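Local coordinates for protein putative sporulation-specific glycosylase ydhD (PDB 3CZ8) that probably hydrolyses glycosidic bonds of cell-wall or chitin-like polysaccharides during sporulation, through the family 18 glycosyl hydrolase domain that makes up this chain, at residues N46-N51 with V100-D105. The protein carries 1 engineered substitution. Numbering follows the deposited sequence.
Sequences NGDIAN and VNNIYD
The CA atoms of Asp48 and Asn102 are the nearest pair across the contact, 6.7 Å apart, where the irregular loop 46-51 passes one face of helix 93-110. Both belong to the TIM-barrel domain of a family 18 glycosyl hydrolase. The loop follows barrel strand 35-42 and leads to helix 56-64, so the contact joins a strand-to-helix connection to an outer helix, away from the predicted proton donor Glu120. The polar part depends on the Asn102 amide. Its ND2 donates to Gly47 O at 3.2 Å in a fairly straight bond. The acceptor lies close to the amide plane, but the donor sits 41° above the carbonyl plane of Gly47. A second, weak bond runs from the same ND2 to Asp48 OD2 at 3.3 Å. The carboxylate and amide planes are 24° apart. Asp48 starts away from the helix at CB, yet its chi1 of -81° sets CG beside its own backbone N and lets OD2 come back to the amide. The loop is shaped by an Asx turn, in which Asn46 OD1 accepts from Asp48 N at 3.2 Å. Asn46 ND2 also makes a weak bond to Asp48 OD1, so the carboxylate is linked on one oxygen to its own loop and on the other to the helix. Nearby, Asn46 O receives a bond from Asn98, one turn earlier on the helix. Ile49 supplies the apolar part, its side chain running alongside that of Asn102 and pointing the opposite way. Leu106 and Tyr41 also touch Ile49. Its CD1 reaches Ile103 CG1 at 4.5 Å, and Ile103 also packs on Val115 and Ile117 of strand 114-118. Ile49 CD1 lies against the backbone carbonyl of Asn102, 3.5 Å from O, and meets Asn102 CB at 3.8 Å.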
ATOM      1  N   ASN A  46     -19.933  22.839  10.386  1.00 58.80           N
ATOM      2  CA  ASN A  46     -19.818  24.293  10.447  1.00 65.07           C
ATOM      3  C   ASN A  46     -18.686  24.844   9.573  1.00 70.81           C
ATOM      4  O   ASN A  46     -18.459  26.057   9.516  1.00 74.40           O
ATOM      5  CB  ASN A  46     -19.698  24.773  11.902  1.00 60.76           C
ATOM      6  CG  ASN A  46     -18.383  24.372  12.560  1.00 65.30           C
ATOM      7  OD1 ASN A  46     -17.682  23.467  12.108  1.00 75.38           O
ATOM      8  ND2 ASN A  46     -18.053  25.051  13.651  1.00 74.71           N
ATOM      9  N   GLY A  47     -17.983  23.940   8.896  1.00 67.39           N
ATOM     10  CA  GLY A  47     -16.930  24.313   7.962  1.00 55.05           C
ATOM     11  C   GLY A  47     -15.538  24.295   8.556  1.00 52.73           C
ATOM     12  O   GLY A  47     -14.575  24.623   7.875  1.00 54.07           O
ATOM     13  N   ASP A  48     -15.423  23.921   9.828  1.00 56.34           N
ATOM     14  CA  ASP A  48     -14.112  23.802  10.468  1.00 54.36           C
ATOM     15  C   ASP A  48     -13.345  22.595   9.940  1.00 47.44           C
ATOM     16  O   ASP A  48     -13.941  21.646   9.436  1.00 53.99           O
ATOM     17  CB  ASP A  48     -14.253  23.709  11.990  1.00 58.34           C
ATOM     18  CG  ASP A  48     -14.442  25.066  12.651  1.00 74.86           C
ATOM     19  OD1 ASP A  48     -15.379  25.198  13.463  1.00 82.25           O
ATOM     20  OD2 ASP A  48     -13.658  25.999  12.367  1.00 65.76           O
ATOM     21  N   ILE A  49     -12.023  22.646  10.039  1.00 47.20           N
ATOM     22  CA  ILE A  49     -11.198  21.483   9.753  1.00 48.36           C
ATOM     23  C   ILE A  49     -11.033  20.711  11.064  1.00 60.39           C
ATOM     24  O   ILE A  49     -10.355  21.172  11.989  1.00 58.49           O
ATOM     25  CB  ILE A  49      -9.852  21.876   9.103  1.00 44.52           C
ATOM     26  CG1 ILE A  49     -10.109  22.498   7.721  1.00 41.57           C
ATOM     27  CG2 ILE A  49      -8.939  20.654   8.967  1.00 42.22           C
ATOM     28  CD1 ILE A  49      -8.933  23.264   7.130  1.00 52.12           C
ATOM     29  N   ALA A  50     -11.680  19.544  11.125  1.00 60.72           N
ATOM     30  CA  ALA A  50     -11.880  18.798  12.373  1.00 55.22           C
ATOM     31  C   ALA A  50     -10.614  18.193  12.973  1.00 56.63           C
ATOM     32  O   ALA A  50     -10.503  18.067  14.193  1.00 60.46           O
ATOM     33  CB  ALA A  50     -12.940  17.722  12.179  1.00 59.85           C
ATOM     34  N   ASN A  51      -9.665  17.832  12.117  1.00 55.66           N
ATOM     35  CA  ASN A  51      -8.439  17.167  12.550  1.00 46.57           C
ATOM     36  C   ASN A  51      -7.181  17.927  12.164  1.00 50.38           C
ATOM     37  O   ASN A  51      -7.239  18.952  11.481  1.00 57.80           O
ATOM     38  CB  ASN A  51      -8.362  15.768  11.940  1.00 44.50           C
ATOM     39  CG  ASN A  51      -8.226  15.802  10.418  1.00 53.26           C
ATOM     40  OD1 ASN A  51      -9.067  16.369   9.726  1.00 55.32           O
ATOM     41  ND2 ASN A  51      -7.169  15.186   9.899  1.00 35.80           N
ATOM     42  N   VAL A 100     -13.578  27.964   3.393  1.00 41.72           N
ATOM     43  CA  VAL A 100     -12.663  28.646   2.465  1.00 43.79           C
ATOM     44  C   VAL A 100     -11.497  29.328   3.208  1.00 45.42           C
ATOM     45  O   VAL A 100     -10.328  29.171   2.827  1.00 41.70           O
ATOM     46  CB  VAL A 100     -13.429  29.640   1.529  1.00 37.71           C
ATOM     47  CG1 VAL A 100     -12.493  30.659   0.900  1.00 45.51           C
ATOM     48  CG2 VAL A 100     -14.165  28.883   0.430  1.00 33.02           C
ATOM     49  N   ASN A 101     -11.823  30.042   4.285  1.00 45.89           N
ATOM     50  CA  ASN A 101     -10.812  30.697   5.119  1.00 49.60           C
ATOM     51  C   ASN A 101      -9.910  29.708   5.853  1.00 45.93           C
ATOM     52  O   ASN A 101      -8.694  29.907   5.909  1.00 47.75           O
ATOM     53  CB  ASN A 101     -11.457  31.678   6.112  1.00 46.07           C
ATOM     54  CG  ASN A 101     -12.030  32.912   5.431  1.00 37.47           C
ATOM     55  OD1 ASN A 101     -11.462  33.429   4.468  1.00 48.53           O
ATOM     56  ND2 ASN A 101     -13.164  33.384   5.931  1.00 56.72           N
ATOM     57  N   ASN A 102     -10.510  28.647   6.399  1.00 43.71           N
ATOM     58  CA  ASN A 102      -9.762  27.588   7.089  1.00 40.36           C
ATOM     59  C   ASN A 102      -8.800  26.826   6.190  1.00 43.23           C
ATOM     60  O   ASN A 102      -7.698  26.489   6.621  1.00 38.26           O
ATOM     61  CB  ASN A 102     -10.708  26.604   7.768  1.00 41.79           C
ATOM     62  CG  ASN A 102     -11.394  27.198   8.977  1.00 45.31           C
ATOM     63  OD1 ASN A 102     -10.895  28.141   9.597  1.00 51.35           O
ATOM     64  ND2 ASN A 102     -12.554  26.654   9.313  1.00 39.85           N
ATOM     65  N   ILE A 103      -9.225  26.562   4.951  1.00 42.31           N
ATOM     66  CA  ILE A 103      -8.381  25.899   3.950  1.00 39.92           C
ATOM     67  C   ILE A 103      -7.180  26.782   3.600  1.00 44.32           C
ATOM     68  O   ILE A 103      -6.055  26.283   3.476  1.00 45.74           O
ATOM     69  CB  ILE A 103      -9.181  25.507   2.667  1.00 39.39           C
ATOM     70  CG1 ILE A 103     -10.064  24.282   2.919  1.00 33.54           C
ATOM     71  CG2 ILE A 103      -8.249  25.199   1.508  1.00 25.50           C
ATOM     72  CD1 ILE A 103     -11.149  24.077   1.868  1.00 27.89           C
ATOM     73  N   TYR A 104      -7.422  28.087   3.460  1.00 49.21           N
ATOM     74  CA  TYR A 104      -6.336  29.049   3.258  1.00 43.28           C
ATOM     75  C   TYR A 104      -5.389  29.064   4.455  1.00 38.66           C
ATOM     76  O   TYR A 104      -4.170  29.041   4.279  1.00 38.85           O
ATOM     77  CB  TYR A 104      -6.857  30.469   2.976  1.00 51.69           C
ATOM     78  CG  TYR A 104      -5.734  31.431   2.641  1.00 44.94           C
ATOM     79  CD1 TYR A 104      -5.125  32.206   3.633  1.00 43.38           C
ATOM     80  CD2 TYR A 104      -5.255  31.540   1.336  1.00 37.06           C
ATOM     81  CE1 TYR A 104      -4.076  33.067   3.332  1.00 50.49           C
ATOM     82  CE2 TYR A 104      -4.210  32.403   1.025  1.00 49.23           C
ATOM     83  CZ  TYR A 104      -3.625  33.162   2.026  1.00 46.37           C
ATOM     84  OH  TYR A 104      -2.592  34.019   1.721  1.00 71.26           O
ATOM     85  N   ASP A 105      -5.957  29.109   5.660  1.00 40.31           N
ATOM     86  CA  ASP A 105      -5.168  29.101   6.898  1.00 49.36           C
ATOM     87  C   ASP A 105      -4.351  27.822   7.028  1.00 57.58           C
ATOM     88  O   ASP A 105      -3.238  27.856   7.540  1.00 59.86           O
ATOM     89  CB  ASP A 105      -6.061  29.279   8.132  1.00 49.25           C
ATOM     90  CG  ASP A 105      -6.636  30.684   8.253  1.00 52.89           C
ATOM     91  OD1 ASP A 105      -7.578  30.862   9.054  1.00 65.28           O
ATOM     92  OD2 ASP A 105      -6.159  31.605   7.553  1.00 46.59           O
TER